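PDB 6C92: PLP-Dependent L-Arginine Hydroxylase MppP from Streptomyces wadayamensis, which uses pyridoxal 5'-phosphate to hydroxylate L-arginine, and is seen here with a 4-hydroxy-2-oxo acid derived from that amino acid. Local coordinates for residues E9-W14 / P113-I118; N160-V165 / V309-F314; V331-C336 / H349-A354. One frame throughout, in Å; residues are numbered along the deposited sequence.

Contact 1. Residues E9-W14 / P113-I118; sequences ENLTQW and PTFDNI. With EGV ((4S)-5-carbamimidamido-4-hydroxy-2-oxopentanoic acid), chain F.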
# COMPACT_ATOMS: atom_id res chain seq x y z
N GLU B 9 10.38 -15.54 -9.77
CA GLU B 9 11.51 -14.71 -9.37
C GLU B 9 11.61 -14.54 -7.86
O GLU B 9 12.67 -14.11 -7.38
CB GLU B 9 11.41 -13.34 -10.03
CG GLU B 9 11.63 -13.38 -11.54
CD GLU B 9 11.42 -12.03 -12.19
OE1 GLU B 9 10.30 -11.49 -12.10
OE2 GLU B 9 12.39 -11.50 -12.78
N ASN B 10 10.55 -14.83 -7.11
CA ASN B 10 10.58 -14.66 -5.67
C ASN B 10 9.46 -15.50 -5.08
O ASN B 10 8.66 -16.09 -5.80
CB ASN B 10 10.47 -13.17 -5.29
CG ASN B 10 9.23 -12.52 -5.86
OD1 ASN B 10 8.19 -13.17 -5.98
ND2 ASN B 10 9.32 -11.24 -6.21
N LEU B 11 9.40 -15.55 -3.74
CA LEU B 11 8.42 -16.41 -3.09
C LEU B 11 6.99 -15.96 -3.40
O LEU B 11 6.08 -16.80 -3.57
CB LEU B 11 8.66 -16.46 -1.57
CG LEU B 11 9.99 -17.06 -1.19
CD1 LEU B 11 10.29 -16.79 0.27
CD2 LEU B 11 9.99 -18.56 -1.48
N THR B 12 6.77 -14.65 -3.50
CA THR B 12 5.43 -14.14 -3.80
C THR B 12 4.92 -14.69 -5.13
O THR B 12 3.74 -15.04 -5.25
CB THR B 12 5.46 -12.61 -3.80
OG1 THR B 12 5.89 -12.17 -2.51
CG2 THR B 12 4.07 -11.99 -4.12
N GLN B 13 5.80 -14.80 -6.13
CA GLN B 13 5.38 -15.34 -7.42
C GLN B 13 5.04 -16.82 -7.34
O GLN B 13 4.18 -17.29 -8.09
CB GLN B 13 6.47 -15.06 -8.46
CG GLN B 13 6.58 -13.56 -8.75
CD GLN B 13 7.59 -13.21 -9.82
OE1 GLN B 13 8.08 -14.09 -10.53
NE2 GLN B 13 7.90 -11.92 -9.94
N TRP B 14 5.68 -17.57 -6.44
CA TRP B 14 5.18 -18.91 -6.14
C TRP B 14 3.81 -18.84 -5.49
O TRP B 14 2.95 -19.70 -5.72
CB TRP B 14 6.13 -19.66 -5.22
CG TRP B 14 7.39 -20.09 -5.84
CD1 TRP B 14 8.60 -19.48 -5.73
CD2 TRP B 14 7.60 -21.25 -6.65
NE1 TRP B 14 9.56 -20.18 -6.43
CE2 TRP B 14 8.97 -21.28 -7.00
CE3 TRP B 14 6.76 -22.28 -7.11
CZ2 TRP B 14 9.52 -22.29 -7.80
CZ3 TRP B 14 7.31 -23.28 -7.90
CH2 TRP B 14 8.68 -23.27 -8.24
N PRO B 113 18.08 -17.41 6.96
CA PRO B 113 17.05 -17.01 5.99
C PRO B 113 16.06 -16.02 6.60
O PRO B 113 16.00 -15.86 7.83
CB PRO B 113 16.36 -18.32 5.65
CG PRO B 113 16.43 -19.08 6.94
CD PRO B 113 17.81 -18.75 7.51
N THR B 114 15.27 -15.37 5.75
CA THR B 114 14.10 -14.64 6.21
C THR B 114 13.17 -14.46 5.03
O THR B 114 13.48 -14.88 3.91
CB THR B 114 14.50 -13.30 6.87
OG1 THR B 114 13.40 -12.86 7.69
CG2 THR B 114 14.83 -12.23 5.85
N PHE B 115 12.05 -13.81 5.26
CA PHE B 115 11.10 -13.67 4.15
C PHE B 115 11.74 -12.80 3.08
O PHE B 115 12.30 -11.73 3.39
CB PHE B 115 9.75 -13.09 4.57
CG PHE B 115 8.79 -13.06 3.40
CD1 PHE B 115 8.46 -14.24 2.75
CD2 PHE B 115 8.31 -11.86 2.90
CE1 PHE B 115 7.62 -14.24 1.63
CE2 PHE B 115 7.48 -11.85 1.78
CZ PHE B 115 7.14 -13.04 1.15
N ASP B 116 11.66 -13.25 1.82
CA ASP B 116 12.58 -12.73 0.81
C ASP B 116 12.25 -11.31 0.38
O ASP B 116 13.16 -10.61 -0.09
CB ASP B 116 12.69 -13.68 -0.41
CG ASP B 116 11.40 -13.79 -1.24
OD1 ASP B 116 10.31 -13.46 -0.73
OD2 ASP B 116 11.50 -14.20 -2.42
N ASN B 117 11.03 -10.82 0.59
CA ASN B 117 10.80 -9.45 0.14
C ASN B 117 11.51 -8.43 1.03
O ASN B 117 11.78 -7.31 0.56
CB ASN B 117 9.30 -9.18 -0.04
CG ASN B 117 8.63 -8.68 1.19
OD1 ASN B 117 9.02 -9.00 2.31
ND2 ASN B 117 7.55 -7.91 0.99
N ILE B 118 11.91 -8.79 2.26
CA ILE B 118 12.77 -7.89 3.04
C ILE B 118 14.07 -7.65 2.30
O ILE B 118 14.50 -6.50 2.09
CB ILE B 118 13.02 -8.44 4.45
CG1 ILE B 118 11.68 -8.56 5.21
CG2 ILE B 118 13.98 -7.55 5.22
CD1 ILE B 118 11.73 -9.41 6.49
C10 EGV F . 4.33 -15.15 3.71
C02 EGV F . 3.18 -11.68 0.65
C03 EGV F . 4.65 -9.94 -0.42
C06 EGV F . 3.75 -12.85 1.43
C07 EGV F . 3.19 -12.97 2.82
C09 EGV F . 4.29 -13.63 3.62
N01 EGV F . 4.13 -11.29 -0.38
N04 EGV F . 5.46 -9.57 -1.31
N05 EGV F . 4.21 -8.99 0.56
O11 EGV F . 5.00 -15.59 4.61
O12 EGV F . 3.74 -15.90 2.88
O13 EGV F . 5.16 -12.99 4.14
O HOH W 1 8.53 -12.37 -2.34

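Contact 2. Residues N160-V165 / V309-F314; sequences NPTGRV and VERVAF. With EGV ((4S)-5-carbamimidamido-4-hydroxy-2-oxopentanoic acid), chain F.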
# COMPACT_ATOMS: atom_id res chain seq x y z
N ASN B 160 10.47 -15.64 9.98
CA ASN B 160 9.76 -16.35 8.92
C ASN B 160 10.85 -16.77 7.98
O ASN B 160 11.45 -15.89 7.34
CB ASN B 160 8.75 -15.41 8.26
CG ASN B 160 8.02 -16.04 7.13
OD1 ASN B 160 8.21 -17.21 6.81
ND2 ASN B 160 7.14 -15.26 6.52
N PRO B 161 11.10 -18.08 7.80
CA PRO B 161 10.20 -19.22 8.00
C PRO B 161 10.44 -20.09 9.25
O PRO B 161 9.73 -21.07 9.45
CB PRO B 161 10.46 -20.04 6.74
CG PRO B 161 11.94 -19.89 6.55
CD PRO B 161 12.26 -18.46 6.96
N THR B 162 11.41 -19.75 10.09
CA THR B 162 11.89 -20.67 11.12
C THR B 162 11.15 -20.59 12.44
O THR B 162 11.29 -21.51 13.27
CB THR B 162 13.38 -20.40 11.40
OG1 THR B 162 13.50 -19.13 12.04
CG2 THR B 162 14.19 -20.39 10.10
N GLY B 163 10.42 -19.51 12.70
CA GLY B 163 9.81 -19.28 13.99
C GLY B 163 10.76 -18.88 15.11
O GLY B 163 10.31 -18.71 16.26
N ARG B 164 12.05 -18.76 14.84
CA ARG B 164 13.00 -18.45 15.91
C ARG B 164 12.74 -17.07 16.50
O ARG B 164 12.59 -16.09 15.77
CB ARG B 164 14.43 -18.52 15.38
CG ARG B 164 15.02 -19.91 15.33
CD ARG B 164 15.93 -20.12 16.53
NE ARG B 164 17.32 -20.34 16.15
CZ ARG B 164 18.35 -20.21 16.97
NH1 ARG B 164 18.14 -19.83 18.24
NH2 ARG B 164 19.58 -20.44 16.53
N VAL B 165 12.74 -16.99 17.82
CA VAL B 165 12.42 -15.77 18.54
C VAL B 165 13.70 -15.21 19.15
O VAL B 165 14.43 -15.92 19.85
CB VAL B 165 11.36 -16.02 19.64
CG1 VAL B 165 11.15 -14.79 20.52
CG2 VAL B 165 10.05 -16.48 19.02
N VAL B 309 3.59 -20.81 9.98
CA VAL B 309 4.14 -21.53 8.85
C VAL B 309 5.08 -22.60 9.38
O VAL B 309 5.62 -22.50 10.49
CB VAL B 309 4.85 -20.59 7.86
CG1 VAL B 309 3.87 -19.53 7.32
CG2 VAL B 309 6.07 -19.92 8.53
N GLU B 310 5.30 -23.63 8.57
CA GLU B 310 6.01 -24.82 9.00
C GLU B 310 6.90 -25.33 7.89
O GLU B 310 6.40 -25.63 6.79
CB GLU B 310 5.02 -25.91 9.42
CG GLU B 310 5.66 -27.24 9.79
CD GLU B 310 6.24 -27.25 11.20
OE1 GLU B 310 6.49 -26.17 11.79
OE2 GLU B 310 6.44 -28.36 11.70
N ARG B 311 8.19 -25.46 8.17
CA ARG B 311 9.15 -26.03 7.22
C ARG B 311 9.17 -27.54 7.36
O ARG B 311 9.11 -28.08 8.47
CB ARG B 311 10.56 -25.49 7.46
CG ARG B 311 10.69 -24.02 7.19
CD ARG B 311 12.14 -23.64 6.99
NE ARG B 311 12.91 -23.85 8.21
CZ ARG B 311 14.22 -23.69 8.28
NH1 ARG B 311 14.89 -23.31 7.20
NH2 ARG B 311 14.86 -23.87 9.42
N VAL B 312 9.28 -28.21 6.22
CA VAL B 312 9.43 -29.66 6.14
C VAL B 312 10.65 -29.94 5.28
O VAL B 312 10.76 -29.43 4.17
CB VAL B 312 8.19 -30.33 5.52
CG1 VAL B 312 8.34 -31.84 5.60
CG2 VAL B 312 6.95 -29.91 6.23
N ALA B 313 11.56 -30.77 5.78
CA ALA B 313 12.75 -31.13 5.04
C ALA B 313 12.64 -32.57 4.54
O ALA B 313 11.98 -33.41 5.16
CB ALA B 313 14.02 -31.01 5.89
N PHE B 314 13.32 -32.86 3.43
CA PHE B 314 13.35 -34.21 2.91
C PHE B 314 14.72 -34.53 2.34
O PHE B 314 15.41 -33.66 1.80
CB PHE B 314 12.26 -34.43 1.85
CG PHE B 314 11.82 -33.19 1.20
CD1 PHE B 314 12.56 -32.64 0.17
CD2 PHE B 314 10.67 -32.55 1.62
CE1 PHE B 314 12.15 -31.48 -0.44
CE2 PHE B 314 10.25 -31.40 1.03
CZ PHE B 314 10.99 -30.86 -0.01
C10 EGV F . 4.33 -15.15 3.71
C02 EGV F . 3.18 -11.68 0.65
C03 EGV F . 4.65 -9.94 -0.42
C06 EGV F . 3.75 -12.85 1.43
C07 EGV F . 3.19 -12.97 2.82
C09 EGV F . 4.29 -13.63 3.62
N01 EGV F . 4.13 -11.29 -0.38
N04 EGV F . 5.46 -9.57 -1.31
N05 EGV F . 4.21 -8.99 0.56
O11 EGV F . 5.00 -15.59 4.61
O12 EGV F . 3.74 -15.90 2.88
O13 EGV F . 5.16 -12.99 4.14
O HOH W 2 8.05 -21.97 11.48

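Contact 3. Residues V331-C336 / H349-A354; sequences VFALPC and HMVRIA. With EGV ((4S)-5-carbamimidamido-4-hydroxy-2-oxopentanoic acid), chain F.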
# COMPACT_ATOMS: atom_id res chain seq x y z
N VAL B 331 -2.39 -29.29 -5.05
CA VAL B 331 -1.91 -28.81 -3.76
C VAL B 331 -0.76 -27.86 -4.02
O VAL B 331 0.16 -28.18 -4.78
CB VAL B 331 -1.48 -29.96 -2.84
CG1 VAL B 331 -0.82 -29.42 -1.57
CG2 VAL B 331 -2.67 -30.83 -2.49
N PHE B 332 -0.79 -26.70 -3.37
CA PHE B 332 0.18 -25.64 -3.62
C PHE B 332 0.87 -25.27 -2.31
O PHE B 332 0.24 -24.66 -1.43
CB PHE B 332 -0.50 -24.42 -4.24
CG PHE B 332 -0.91 -24.66 -5.66
CD1 PHE B 332 -0.02 -24.45 -6.69
CD2 PHE B 332 -2.18 -25.13 -5.96
CE1 PHE B 332 -0.38 -24.69 -8.01
CE2 PHE B 332 -2.54 -25.37 -7.28
CZ PHE B 332 -1.64 -25.15 -8.30
N ALA B 333 2.15 -25.64 -2.18
CA ALA B 333 2.99 -25.24 -1.07
C ALA B 333 4.03 -24.24 -1.60
O ALA B 333 3.82 -23.61 -2.64
CB ALA B 333 3.59 -26.49 -0.42
N LEU B 334 5.13 -24.06 -0.86
CA LEU B 334 6.15 -23.08 -1.22
C LEU B 334 7.54 -23.71 -1.12
O LEU B 334 7.94 -24.14 -0.02
CB LEU B 334 6.09 -21.88 -0.29
CG LEU B 334 5.67 -20.49 -0.70
CD1 LEU B 334 6.10 -19.58 0.45
CD2 LEU B 334 6.28 -20.08 -2.00
N PRO B 335 8.32 -23.76 -2.20
CA PRO B 335 9.72 -24.17 -2.06
C PRO B 335 10.47 -23.17 -1.22
O PRO B 335 10.19 -21.97 -1.26
CB PRO B 335 10.25 -24.20 -3.50
CG PRO B 335 9.04 -24.13 -4.37
CD PRO B 335 8.01 -23.39 -3.59
N CYS B 336 11.45 -23.66 -0.46
CA CYS B 336 12.12 -22.80 0.50
C CYS B 336 13.35 -22.08 -0.03
O CYS B 336 13.87 -21.22 0.68
CB CYS B 336 12.52 -23.61 1.73
SG CYS B 336 11.15 -23.78 2.84
N HIS B 349 16.17 -28.45 -0.17
CA HIS B 349 15.53 -29.69 0.24
C HIS B 349 14.39 -29.44 1.22
O HIS B 349 14.06 -30.30 2.03
CB HIS B 349 16.59 -30.63 0.82
CG HIS B 349 17.63 -31.02 -0.19
ND1 HIS B 349 17.36 -31.88 -1.24
CD2 HIS B 349 18.91 -30.62 -0.36
CE1 HIS B 349 18.44 -32.01 -1.98
NE2 HIS B 349 19.40 -31.26 -1.47
N MET B 350 13.77 -28.26 1.14
CA MET B 350 12.67 -27.93 2.04
C MET B 350 11.52 -27.30 1.28
O MET B 350 11.70 -26.62 0.27
CB MET B 350 13.12 -26.97 3.13
CG MET B 350 14.00 -27.63 4.17
SD MET B 350 14.51 -26.43 5.43
CE MET B 350 15.82 -25.55 4.58
N VAL B 351 10.32 -27.51 1.82
CA VAL B 351 9.11 -26.79 1.45
C VAL B 351 8.53 -26.16 2.71
O VAL B 351 8.76 -26.64 3.82
CB VAL B 351 8.08 -27.74 0.77
CG1 VAL B 351 6.73 -27.09 0.64
CG2 VAL B 351 8.59 -28.16 -0.59
N ARG B 352 7.76 -25.10 2.52
CA ARG B 352 7.04 -24.46 3.62
C ARG B 352 5.55 -24.67 3.43
O ARG B 352 5.03 -24.59 2.32
CB ARG B 352 7.36 -22.96 3.69
CG ARG B 352 7.07 -22.33 5.04
CD ARG B 352 7.05 -20.79 5.00
NE ARG B 352 5.87 -20.27 4.25
CZ ARG B 352 5.54 -18.98 4.17
NH1 ARG B 352 4.47 -18.62 3.46
NH2 ARG B 352 6.26 -18.04 4.77
N ILE B 353 4.87 -24.93 4.54
CA ILE B 353 3.44 -25.23 4.59
C ILE B 353 2.78 -24.17 5.45
O ILE B 353 3.27 -23.87 6.55
CB ILE B 353 3.19 -26.63 5.18
CG1 ILE B 353 3.72 -27.71 4.25
CG2 ILE B 353 1.71 -26.85 5.44
CD1 ILE B 353 3.71 -29.09 4.91
N ALA B 354 1.68 -23.61 4.96
CA ALA B 354 0.91 -22.63 5.71
C ALA B 354 -0.07 -23.32 6.67
O ALA B 354 -0.83 -24.19 6.26
CB ALA B 354 0.15 -21.72 4.75
C10 EGV F . 4.33 -15.15 3.71
C02 EGV F . 3.18 -11.68 0.65
C03 EGV F . 4.65 -9.94 -0.42
C06 EGV F . 3.75 -12.85 1.43
C07 EGV F . 3.19 -12.97 2.82
C09 EGV F . 4.29 -13.63 3.62
N01 EGV F . 4.13 -11.29 -0.38
N04 EGV F . 5.46 -9.57 -1.31
N05 EGV F . 4.21 -8.99 0.56
O11 EGV F . 5.00 -15.59 4.61
O12 EGV F . 3.74 -15.90 2.88
O13 EGV F . 5.16 -12.99 4.14

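Contact 1. Residues E9-W14 / P113-I118
Leu11 and Asp116 meet obliquely, the leucine resting its CG and CD1 on the carboxylate while its backbone N reaches one oxygen of the same group. Leu11 N donates to Asp116 OD2 at 2.8 Å, nearly straight at 166° and on the syn side, somewhat out of the carboxylate plane. In Asp116, CG stands between its own N and carbonyl carbon (chi1 67°), which turns the carboxylate toward the start of helix 11-16, where a backbone N-H still needs an acceptor. An aspartate suits that spot, since the positive end of the helix dipole would probably favour its charge. Asn10 is the N-cap of the same helix: its OD1 accepts from Gln13 N at 2.9 Å, and its CB lies against Asp116 OD2.

This is the N-terminal helix of a fold type I PLP enzyme folded over the active site. Asp116 binds two magnesium ions in a structure of this protein, and Asp120 shares the second of them. Ser248 of the neighbouring subunit takes hydrogen bonds from Asn10 and Gln13, so the closure is shared across the dimer.

Thr12 faces the ligand. Its OG1 accepts from both EGV N01 and EGV N04 at 2.9 Å each, a fork in which one hydroxyl grips two guanidinium N-H groups. A water 2.7 Å from Thr12 OG1 donates to Asp116 OD1, linking that hydroxyl to the carboxylate. Phe115, with CG anti to its backbone N (chi1 -176°), swings its ring between these partners: EGV O13 sits 3.4 Å above the centre of one face, Asp116 OD1 lies over the opposite face toward the rim, and Thr12 OG1 comes to the edge. Leu11 CD1 touches Phe115 CE1 at 3.9 Å.

Contact 2. Residues N160-V165 / V309-F314
Arg311 lays its aliphatic chain beside Pro161, joining the Asn-Pro-Thr-Gly turn characteristic of class I aminotransferases to strand 309-314 of the smaller sheet. That turn follows strand 152-156 of the large sheet, so the contact ties the two sheets together beside the active site. The peptide bond before Pro161 is cis, a form that proline tolerates far better than other residues, and its CB is directed at the strand. Pro161 CG rests 3.8 Å from Arg311 CD, the two side chains crossing at a slant.

Beyond the proline the arginine bends at its third torsion (chi3 -65°) and brings its guanidinium alongside Thr162. The methyl group of that threonine lies over one face, toward the rim, with Thr162 CG2 3.6 Å from Arg311 NH2. An arginine fits here because its methylenes can pack on the proline while its guanidinium reaches Asp302, with which NH2 makes a salt bridge. A leucine in its place would probably leave Asp302 without its charged mate and the Thr162 methyl without the flat group it covers.

Val309 is the third main partner. Its CG2 lies against two oxygens of the turn at ordinary packing distance, 3.9 Å from Asn160 OD1 and equally far from Pro161 O. Asn160, extended with CG anti to its backbone N (chi1 177°), meets it nearly at a right angle and carries its amide onward to the ligand: Asn160 ND2 donates to EGV O11 at 2.9 Å and is also hydrogen-bonded to O3 of the modified LLP residue at position 221. Thr162 OG1, also bonded to Glu134, closes an ST turn by accepting a hydrogen bond from Arg164 N at 3.2 Å, with an N-H...O angle of 168°.

Contact 3. Residues V331-C336 / H349-A354
The pocket for the ligand's carboxylate is built on this strand pair, through Arg352. Its guanidinium meets the carboxylate edge-on, two N-H groups facing two oxygens: Arg352 NH1 donates to EGV O12 at 2.9 Å and Arg352 NH2 to EGV O11 at 2.8 Å, both nearly straight. Only a guanidinium among side chains offers such a flat pair of donors. CG lies anti to the backbone N (chi1 -160°) and the chain bends at chi3 (70°), which carries the head along Leu334 to the ligand. The two side chains run side by side, and Leu334 CD1 lies over one guanidinium face, 3.6 Å from Arg352 NH1; an apolar branch can cover that face without competing for its N-H groups. Asn160 OD1 and Ala26 O take further N-H groups of the arginine, which should fix its rotation.

Underneath, Leu334 and Arg352 form an antiparallel hydrogen-bonded pair in the mixed sheet of the smaller domain, as is usual for the C-terminal part of fold type I enzymes. Arg352 N donates to Leu334 O at 2.7 Å, while the return bond from Leu334 N is longer. Pro335 pairs with Val351 in a non-hydrogen-bonded position, where proline's missing N-H costs this strand pair nothing. Cys336 N adds one more bond, to Met350 O at 3.1 Å, from above the carbonyl plane. A small residue suits position 333: Ala333 CB presses on Val351 CG1 at 3.4 Å, tighter than usual, whereas Cys336 CB packs ordinarily on Met350 CB at 3.7 Å.

Overall arrangement
The three contacts gather round one ligand, with centres 10 to 14 Å apart. Along the chain the two segments of contact 1 come first, then those of contact 2, then those of contact 3. Contacts 2 and 3 share the smaller mixed sheet, where strand 309-314 lies beside strand 350-354, joined by probable bonds such as Glu310 O to Ile353 N. Contact 1 adds helix 11-16, whose Leu11 and Trp14 pack on Leu334 and Pro335. Phe115 in turn touches Asn160, linking contacts 1 and 2. The ligand's guanidinium end thus meets the N-terminal helix, while its carboxylate is held by residues of contacts 2 and 3.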